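Local coordinates for protein 33 kDa chaperonin (Thermotoga maritima, PDB 1VQ0) that probably acts as a redox-regulated molecular chaperone that keeps thermally unfolding and oxidatively damaged proteins from aggregating irreversibly, at residues M199-I204 with R225-E229; I179-F183 with I210-Q215; F20-V24 with T191-K196. All coordinates share one frame; numbering follows the deposited sequence.

Contact 1 (M199-I204 with R225-E229); sequences MIEKNI and RIFGE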
loop_
_atom_site.group_PDB
_atom_site.type_symbol
_atom_site.label_atom_id
_atom_site.label_comp_id
_atom_site.label_asym_id
_atom_site.label_seq_id
_atom_site.Cartn_x
_atom_site.Cartn_y
_atom_site.Cartn_z
ATOM N N MET A 199 -24.177 -16.056 -14.916
ATOM C CA MET A 199 -24.142 -16.122 -16.383
ATOM C C MET A 199 -22.901 -15.452 -16.971
ATOM O O MET A 199 -22.258 -16.001 -17.868
ATOM C CB MET A 199 -25.390 -15.447 -16.939
ATOM C CG MET A 199 -25.491 -15.442 -18.447
ATOM S SD MET A 199 -26.242 -13.947 -19.032
ATOM C CE MET A 199 -24.970 -12.828 -18.665
ATOM N N ILE A 200 -22.591 -14.255 -16.475
ATOM C CA ILE A 200 -21.353 -13.554 -16.815
ATOM C C ILE A 200 -20.125 -14.437 -16.537
ATOM O O ILE A 200 -19.322 -14.677 -17.422
ATOM C CB ILE A 200 -21.258 -12.221 -16.027
ATOM C CG1 ILE A 200 -22.304 -11.226 -16.530
ATOM C CG2 ILE A 200 -19.897 -11.607 -16.175
ATOM C CD1 ILE A 200 -22.342 -9.947 -15.715
ATOM N N GLU A 201 -20.004 -14.900 -15.297
ATOM C CA GLU A 201 -18.959 -15.834 -14.882
ATOM C C GLU A 201 -18.841 -17.008 -15.851
ATOM O O GLU A 201 -17.761 -17.308 -16.335
ATOM C CB GLU A 201 -19.267 -16.400 -13.492
ATOM C CG GLU A 201 -18.628 -15.685 -12.306
ATOM C CD GLU A 201 -19.163 -16.169 -10.933
ATOM O OE1 GLU A 201 -19.897 -17.202 -10.853
ATOM O OE2 GLU A 201 -18.857 -15.494 -9.924
ATOM N N LYS A 202 -19.968 -17.673 -16.118
ATOM C CA LYS A 202 -19.998 -18.857 -16.987
ATOM C C LYS A 202 -19.567 -18.559 -18.412
ATOM O O LYS A 202 -18.796 -19.315 -18.998
ATOM C CB LYS A 202 -21.393 -19.496 -16.998
ATOM C CG LYS A 202 -21.416 -20.885 -17.692
ATOM C CD LYS A 202 -22.761 -21.576 -17.640
ATOM C CE LYS A 202 -22.711 -22.939 -18.367
ATOM N NZ LYS A 202 -23.976 -23.779 -18.233
ATOM N N ASN A 203 -20.103 -17.465 -18.958
ATOM C CA ASN A 203 -19.772 -16.984 -20.292
ATOM C C ASN A 203 -18.282 -16.635 -20.457
ATOM O O ASN A 203 -17.661 -17.007 -21.452
ATOM C CB ASN A 203 -20.657 -15.766 -20.663
ATOM C CG ASN A 203 -22.128 -16.150 -20.901
ATOM O OD1 ASN A 203 -22.458 -17.325 -20.938
ATOM N ND2 ASN A 203 -23.006 -15.148 -21.052
ATOM N N ILE A 204 -17.700 -15.945 -19.490
ATOM C CA ILE A 204 -16.272 -15.634 -19.558
ATOM C C ILE A 204 -15.415 -16.920 -19.446
ATOM O O ILE A 204 -14.475 -17.137 -20.227
ATOM C CB ILE A 204 -15.866 -14.629 -18.461
ATOM C CG1 ILE A 204 -16.498 -13.273 -18.716
ATOM C CG2 ILE A 204 -14.295 -14.494 -18.366
ATOM C CD1 ILE A 204 -16.364 -12.279 -17.515
ATOM N N ARG A 225 -20.953 -12.256 -26.486
ATOM C CA ARG A 225 -20.676 -13.539 -25.848
ATOM C C ARG A 225 -20.585 -13.479 -24.323
ATOM O O ARG A 225 -21.184 -14.327 -23.661
ATOM C CB ARG A 225 -19.394 -14.133 -26.402
ATOM C CG ARG A 225 -19.434 -14.417 -27.895
ATOM C CD ARG A 225 -18.853 -15.731 -28.252
ATOM N NE ARG A 225 -17.793 -15.604 -29.241
ATOM C CZ ARG A 225 -16.801 -16.476 -29.365
ATOM N NH1 ARG A 225 -16.727 -17.539 -28.554
ATOM N NH2 ARG A 225 -15.871 -16.295 -30.299
ATOM N N ILE A 226 -19.844 -12.510 -23.764
ATOM C CA ILE A 226 -19.850 -12.327 -22.301
ATOM C C ILE A 226 -21.251 -12.081 -21.657
ATOM O O ILE A 226 -21.593 -12.694 -20.634
ATOM C CB ILE A 226 -18.892 -11.204 -21.887
ATOM C CG1 ILE A 226 -17.429 -11.627 -22.150
ATOM C CG2 ILE A 226 -19.062 -10.893 -20.400
ATOM C CD1 ILE A 226 -16.417 -10.512 -22.178
ATOM N N PHE A 227 -22.038 -11.174 -22.229
ATOM C CA PHE A 227 -23.224 -10.680 -21.548
ATOM C C PHE A 227 -24.475 -11.407 -21.923
ATOM O O PHE A 227 -25.539 -11.120 -21.366
ATOM C CB PHE A 227 -23.374 -9.178 -21.788
ATOM C CG PHE A 227 -22.365 -8.395 -21.065
ATOM C CD1 PHE A 227 -22.442 -8.272 -19.680
ATOM C CD2 PHE A 227 -21.251 -7.879 -21.728
ATOM C CE1 PHE A 227 -21.469 -7.598 -18.982
ATOM C CE2 PHE A 227 -20.291 -7.179 -21.049
ATOM C CZ PHE A 227 -20.385 -7.041 -19.669
ATOM N N GLY A 228 -24.360 -12.334 -22.879
ATOM C CA GLY A 228 -25.524 -13.155 -23.322
ATOM C C GLY A 228 -26.445 -12.459 -24.300
ATOM O O GLY A 228 -27.231 -13.098 -24.910
ATOM N N GLU A 229 -26.306 -11.143 -24.426
ATOM C CA GLU A 229 -26.971 -10.293 -25.400
ATOM C C GLU A 229 -25.944 -9.263 -25.911
ATOM O O GLU A 229 -24.884 -9.104 -25.313
ATOM C CB GLU A 229 -28.141 -9.571 -24.735
ATOM C CG GLU A 229 -27.718 -8.522 -23.719
ATOM C CD GLU A 229 -28.638 -8.425 -22.523
ATOM O OE1 GLU A 229 -28.538 -9.300 -21.623
ATOM O OE2 GLU A 229 -29.430 -7.459 -22.492
#
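N203 meets I226 in a helix-helix contact, where one flank of helix 194-205 packs on the C-terminal turn of helix 219-227, toward one end of the long mixed sheet of Hsp33. The N203 amide reaches one carbonyl in that last turn: ND2 gives a hydrogen bond to I226 O at 2.9 Å, nearly straight at 160°. The acceptor lies in the plane of the asparagine amide, while ND2 sits above the carbonyl plane of I226. M199 comes to the same helix end with its methyl group. Its CG is anti to the backbone N (chi1 -180°), and bends further along bring CE to 3.2 Å from F227 O. The chain then leaves the helix at G228 with a positive phi; a beta carbon there would come very close to M199 SD.

Alongside this polar centre, the rest of the contact is apolar. I204 CG1 rests 3.9 Å from I226 CG2, and I200 CD1 meets F227 CE1 at 4.1 Å. Within its own helix, I226 CG2 also covers the centre of one face of the F227 ring, and both residues pack on the isoleucines of the other helix. The apolar contact continues onto strand 176-187, where I200 and F227 touch V185 while I204 and I226 touch F183, placing both helices on the same strand.

Contact 2 (I179-F183 with I210-Q215); sequences IAGGF and ISKLFQ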
loop_
_atom_site.group_PDB
_atom_site.type_symbol
_atom_site.label_atom_id
_atom_site.label_comp_id
_atom_site.label_asym_id
_atom_site.label_seq_id
_atom_site.Cartn_x
_atom_site.Cartn_y
_atom_site.Cartn_z
ATOM N N ILE A 179 -0.800 -9.999 -31.597
ATOM C CA ILE A 179 -2.001 -9.693 -30.819
ATOM C C ILE A 179 -1.504 -9.252 -29.452
ATOM O O ILE A 179 -0.630 -9.871 -28.914
ATOM C CB ILE A 179 -2.840 -10.982 -30.660
ATOM C CG1 ILE A 179 -3.387 -11.413 -32.024
ATOM C CG2 ILE A 179 -3.885 -10.809 -29.565
ATOM C CD1 ILE A 179 -4.350 -12.567 -31.971
ATOM N N ALA A 180 -2.084 -8.183 -28.933
ATOM C CA ALA A 180 -1.880 -7.690 -27.601
ATOM C C ALA A 180 -3.212 -7.020 -27.190
ATOM O O ALA A 180 -3.477 -5.847 -27.499
ATOM C CB ALA A 180 -0.765 -6.699 -27.590
ATOM N N GLY A 181 -4.075 -7.804 -26.552
ATOM C CA GLY A 181 -5.400 -7.347 -26.215
ATOM C C GLY A 181 -5.984 -8.017 -25.007
ATOM O O GLY A 181 -5.392 -8.907 -24.405
ATOM N N GLY A 182 -7.150 -7.530 -24.604
ATOM C CA GLY A 182 -7.856 -8.199 -23.534
ATOM C C GLY A 182 -9.117 -7.503 -23.127
ATOM O O GLY A 182 -9.532 -6.509 -23.732
ATOM N N PHE A 183 -9.753 -8.038 -22.103
ATOM C CA PHE A 183 -10.933 -7.345 -21.573
ATOM C C PHE A 183 -10.968 -7.402 -20.074
ATOM O O PHE A 183 -10.265 -8.225 -19.456
ATOM C CB PHE A 183 -12.223 -7.927 -22.155
ATOM C CG PHE A 183 -12.411 -9.388 -21.885
ATOM C CD1 PHE A 183 -12.875 -9.834 -20.652
ATOM C CD2 PHE A 183 -12.165 -10.324 -22.904
ATOM C CE1 PHE A 183 -13.050 -11.207 -20.426
ATOM C CE2 PHE A 183 -12.292 -11.661 -22.690
ATOM C CZ PHE A 183 -12.766 -12.123 -21.447
ATOM N N ILE A 210 -7.238 -15.165 -25.132
ATOM C CA ILE A 210 -7.300 -13.961 -25.985
ATOM C C ILE A 210 -6.632 -14.195 -27.376
ATOM O O ILE A 210 -7.214 -13.844 -28.425
ATOM C CB ILE A 210 -6.670 -12.725 -25.228
ATOM C CG1 ILE A 210 -7.559 -12.207 -24.046
ATOM C CG2 ILE A 210 -6.239 -11.629 -26.199
ATOM C CD1 ILE A 210 -9.023 -11.784 -24.314
ATOM N N SER A 211 -5.441 -14.814 -27.344
ATOM C CA SER A 211 -4.625 -15.160 -28.544
ATOM C C SER A 211 -5.417 -15.880 -29.591
ATOM O O SER A 211 -5.290 -15.597 -30.776
ATOM C CB SER A 211 -3.421 -16.049 -28.164
ATOM O OG SER A 211 -2.688 -15.460 -27.085
ATOM N N LYS A 212 -6.246 -16.799 -29.131
ATOM C CA LYS A 212 -7.181 -17.482 -29.997
ATOM C C LYS A 212 -8.467 -16.632 -30.297
ATOM O O LYS A 212 -8.802 -16.419 -31.466
ATOM C CB LYS A 212 -7.505 -18.856 -29.408
ATOM C CG LYS A 212 -8.339 -19.682 -30.319
ATOM C CD LYS A 212 -8.730 -21.008 -29.669
ATOM C CE LYS A 212 -9.774 -21.765 -30.510
ATOM N NZ LYS A 212 -10.803 -22.366 -29.598
ATOM N N LEU A 213 -9.148 -16.139 -29.250
ATOM C CA LEU A 213 -10.436 -15.424 -29.385
ATOM C C LEU A 213 -10.336 -14.171 -30.304
ATOM O O LEU A 213 -11.212 -13.888 -31.126
ATOM C CB LEU A 213 -10.946 -15.033 -27.974
ATOM C CG LEU A 213 -12.243 -14.215 -27.825
ATOM C CD1 LEU A 213 -13.409 -14.972 -28.458
ATOM C CD2 LEU A 213 -12.553 -13.866 -26.397
ATOM N N PHE A 214 -9.262 -13.414 -30.143
ATOM C CA PHE A 214 -9.110 -12.163 -30.889
ATOM C C PHE A 214 -8.779 -12.386 -32.374
ATOM O O PHE A 214 -8.980 -11.471 -33.186
ATOM C CB PHE A 214 -8.081 -11.249 -30.204
ATOM C CG PHE A 214 -8.638 -10.446 -29.080
ATOM C CD1 PHE A 214 -9.732 -10.902 -28.335
ATOM C CD2 PHE A 214 -8.075 -9.204 -28.753
ATOM C CE1 PHE A 214 -10.270 -10.129 -27.272
ATOM C CE2 PHE A 214 -8.595 -8.436 -27.667
ATOM C CZ PHE A 214 -9.689 -8.896 -26.932
ATOM N N GLN A 215 -8.300 -13.589 -32.734
ATOM C CA GLN A 215 -8.220 -14.012 -34.160
ATOM C C GLN A 215 -9.579 -14.412 -34.780
ATOM O O GLN A 215 -9.697 -14.557 -35.988
ATOM C CB GLN A 215 -7.207 -15.158 -34.322
ATOM C CG GLN A 215 -5.784 -14.669 -34.121
ATOM C CD GLN A 215 -4.730 -15.760 -34.257
ATOM O OE1 GLN A 215 -4.256 -15.996 -35.355
ATOM N NE2 GLN A 215 -4.355 -16.416 -33.137
#
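I210 and F214, one turn apart in segment 210-215, press onto residues 179-183 of strand 176-187, where two glycines bare its backbone. This is the tight part of the contact. F214 CE2 lies 3.5 Å from G182 N and 3.7 Å from the alpha carbon CA of G181, and a beta carbon on G181 would clash with the ring. I210 packs beside the ring, its CG2 over the centre of one F214 face and 3.4 Å from G181 O. The other branch runs along the strand. With CG1 anti to its own carbonyl carbon (chi1 -71°) and a second bend at chi2 (-56°), CD1 is carried to 3.7 Å from F183 CE2, crossing the phenylalanine obliquely. L213 CD2 adds a more distant touch at the edge of the F183 ring, near its plane. Buried I179 belongs to this tight part too, its CG2 against I210 CG2 at 4.2 Å and close to F214 CB.

The solvent side belongs to exposed Q215, which covers the outer end of I179: CG meets I179 CD1 at 3.3 Å, the two side chains crossing at about a right angle. Q215, extended beyond CG, runs alongside its own segment to S211 O, where NE2 donates a nearly straight bond of 2.7 Å, with the acceptor in the amide plane. That bond fixes the amide while the aliphatic part of the chain lies against the isoleucine. No hydrogen bond joins the two segments, and the contact between them is van der Waals packing.

Strand 176-187 runs here between 24-30 and 164-173, with backbone bonds to both. F214 also touches I28 and R30, I210 reaches S167, and F183 and L213 extend the core to helix 219-227.

Contact 3 (F20-V24 with T191-K196); sequences FDHKV and TLEQEK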
loop_
_atom_site.group_PDB
_atom_site.type_symbol
_atom_site.label_atom_id
_atom_site.label_comp_id
_atom_site.label_asym_id
_atom_site.label_seq_id
_atom_site.Cartn_x
_atom_site.Cartn_y
_atom_site.Cartn_z
ATOM N N PHE A 20 -26.538 -3.604 -17.512
ATOM C CA PHE A 20 -27.524 -3.952 -16.464
ATOM C C PHE A 20 -27.684 -2.827 -15.462
ATOM O O PHE A 20 -27.236 -2.937 -14.327
ATOM C CB PHE A 20 -27.155 -5.265 -15.767
ATOM C CG PHE A 20 -26.834 -6.384 -16.724
ATOM C CD1 PHE A 20 -27.683 -6.663 -17.790
ATOM C CD2 PHE A 20 -25.647 -7.110 -16.614
ATOM C CE1 PHE A 20 -27.398 -7.673 -18.685
ATOM C CE2 PHE A 20 -25.342 -8.121 -17.520
ATOM C CZ PHE A 20 -26.238 -8.413 -18.558
ATOM N N ASP A 21 -28.314 -1.746 -15.942
ATOM C CA ASP A 21 -28.555 -0.497 -15.197
ATOM C C ASP A 21 -27.319 -0.032 -14.491
ATOM O O ASP A 21 -27.383 0.279 -13.307
ATOM C CB ASP A 21 -29.710 -0.638 -14.167
ATOM C CG ASP A 21 -31.009 -1.077 -14.794
ATOM O OD1 ASP A 21 -31.402 -0.487 -15.827
ATOM O OD2 ASP A 21 -31.708 -2.006 -14.314
ATOM N N HIS A 22 -26.197 -0.028 -15.220
ATOM C CA HIS A 22 -24.928 0.514 -14.731
ATOM C C HIS A 22 -24.311 -0.220 -13.550
ATOM O O HIS A 22 -23.434 0.331 -12.881
ATOM C CB HIS A 22 -25.067 2.010 -14.385
ATOM C CG HIS A 22 -25.391 2.856 -15.565
ATOM N ND1 HIS A 22 -26.688 3.205 -15.891
ATOM C CD2 HIS A 22 -24.602 3.399 -16.517
ATOM C CE1 HIS A 22 -26.680 3.926 -16.993
ATOM N NE2 HIS A 22 -25.428 4.056 -17.395
ATOM N N LYS A 23 -24.747 -1.449 -13.284
ATOM C CA LYS A 23 -24.168 -2.255 -12.180
ATOM C C LYS A 23 -22.889 -2.976 -12.570
ATOM O O LYS A 23 -22.135 -3.403 -11.702
ATOM C CB LYS A 23 -25.214 -3.240 -11.655
ATOM C CG LYS A 23 -26.412 -2.507 -11.094
ATOM C CD LYS A 23 -27.205 -3.312 -10.083
ATOM C CE LYS A 23 -28.494 -2.615 -9.744
ATOM N NZ LYS A 23 -29.426 -3.689 -9.257
ATOM N N VAL A 24 -22.661 -3.127 -13.882
ATOM C CA VAL A 24 -21.434 -3.730 -14.418
ATOM C C VAL A 24 -20.835 -2.766 -15.435
ATOM O O VAL A 24 -21.546 -2.127 -16.189
ATOM C CB VAL A 24 -21.698 -5.087 -15.145
ATOM C CG1 VAL A 24 -20.358 -5.803 -15.588
ATOM C CG2 VAL A 24 -22.565 -6.032 -14.303
ATOM N N THR A 191 -25.325 -5.245 -5.639
ATOM C CA THR A 191 -26.732 -5.666 -5.609
ATOM C C THR A 191 -27.206 -6.338 -6.918
ATOM O O THR A 191 -28.345 -6.794 -7.005
ATOM C CB THR A 191 -27.720 -4.505 -5.198
ATOM O OG1 THR A 191 -27.841 -3.500 -6.230
ATOM C CG2 THR A 191 -27.217 -3.786 -3.952
ATOM N N LEU A 192 -26.338 -6.412 -7.917
ATOM C CA LEU A 192 -26.631 -7.093 -9.176
ATOM C C LEU A 192 -27.107 -8.543 -8.986
ATOM O O LEU A 192 -26.415 -9.363 -8.385
ATOM C CB LEU A 192 -25.369 -7.097 -10.058
ATOM C CG LEU A 192 -25.510 -7.869 -11.384
ATOM C CD1 LEU A 192 -26.301 -7.068 -12.364
ATOM C CD2 LEU A 192 -24.162 -8.256 -12.018
ATOM N N GLU A 193 -28.256 -8.874 -9.574
ATOM C CA GLU A 193 -28.863 -10.213 -9.475
ATOM C C GLU A 193 -27.856 -11.348 -9.688
ATOM O O GLU A 193 -27.055 -11.280 -10.624
ATOM C CB GLU A 193 -30.012 -10.341 -10.482
ATOM C CG GLU A 193 -31.287 -9.647 -10.050
ATOM C CD GLU A 193 -31.267 -8.131 -10.262
ATOM O OE1 GLU A 193 -30.158 -7.493 -10.433
ATOM O OE2 GLU A 193 -32.392 -7.569 -10.257
ATOM N N GLN A 194 -27.923 -12.365 -8.812
ATOM C CA GLN A 194 -26.956 -13.491 -8.771
ATOM C C GLN A 194 -26.909 -14.309 -10.057
ATOM O O GLN A 194 -25.841 -14.833 -10.421
ATOM C CB GLN A 194 -27.206 -14.445 -7.578
ATOM C CG GLN A 194 -26.371 -14.157 -6.344
ATOM C CD GLN A 194 -24.877 -14.367 -6.579
ATOM O OE1 GLN A 194 -24.446 -15.487 -6.903
ATOM N NE2 GLN A 194 -24.082 -13.291 -6.423
ATOM N N GLU A 195 -28.049 -14.390 -10.742
ATOM C CA GLU A 195 -28.145 -15.057 -12.047
ATOM C C GLU A 195 -27.403 -14.324 -13.185
ATOM O O GLU A 195 -26.820 -14.982 -14.055
ATOM C CB GLU A 195 -29.631 -15.302 -12.430
ATOM N N LYS A 196 -27.431 -12.984 -13.191
ATOM C CA LYS A 196 -26.558 -12.222 -14.096
ATOM C C LYS A 196 -25.075 -12.474 -13.721
ATOM O O LYS A 196 -24.255 -12.698 -14.604
ATOM C CB LYS A 196 -26.864 -10.709 -14.105
ATOM C CG LYS A 196 -28.117 -10.299 -14.869
ATOM C CD LYS A 196 -28.109 -10.843 -16.320
ATOM C CE LYS A 196 -29.454 -10.626 -17.062
ATOM N NZ LYS A 196 -29.696 -11.653 -18.161
#
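A type I' turn from F20 to K23, closed by the bond from K23 N to F20 O, brings the hairpin between strands 13-19 and 24-30 up to the chain just before helix 194-205, nearest at K23 and L192. L192 carries much of the apolar part of the contact. With chi1 at 176°, its side chain swings away from its own N and the two methyls part: CD1 lies 3.9 Å from F20 CB and also near K23 CB, while CD2 meets V24 CG2 at 3.6 Å.

On the helix side of L192, K196 crosses the F20 ring at about a right angle. Its CD lies over one face in a CH-pi contact, 4.0 Å from the F20 ring centroid and 19° off the normal. Replacing F20 by an alanine would probably cost the K196 methylenes their aromatic face and leave that lysine chain freer to turn.

K23 stretches out past L192 toward T191, but K23 NZ reaches T191 OG1 only through a weak hydrogen bond of 3.4 Å. The firmer partner of T191 OG1 is D189 OD1. E193, at the N-cap position, holds OE1 4.0 Å from K23 NZ, beyond a salt bridge. Between these segments the chemistry implies a hold resting mainly on apolar carbon, with weak electrostatics at the rim, while K23 is also tied by backbone bonds to I188 and D189.

How the contacts relate
Contact 2 is the buried one, glycine backbone against aromatic and aliphatic side chains with no hydrogen bond across it; contacts 1 and 3 are only partly buried. Contact 1 has one good amide-to-carbonyl bond at its centre, contact 3 only a weak lysine-to-hydroxyl one at its rim. Helix 194-205 serves both of these, and they touch where the F20 ring meets I200 and F227, their centres about 12 Å apart. Contact 1 also touches contact 2, for example where R225 meets L213. Contacts 2 and 3 do not meet, their nearest atoms being about 10 Å apart, so contact 1 bridges them.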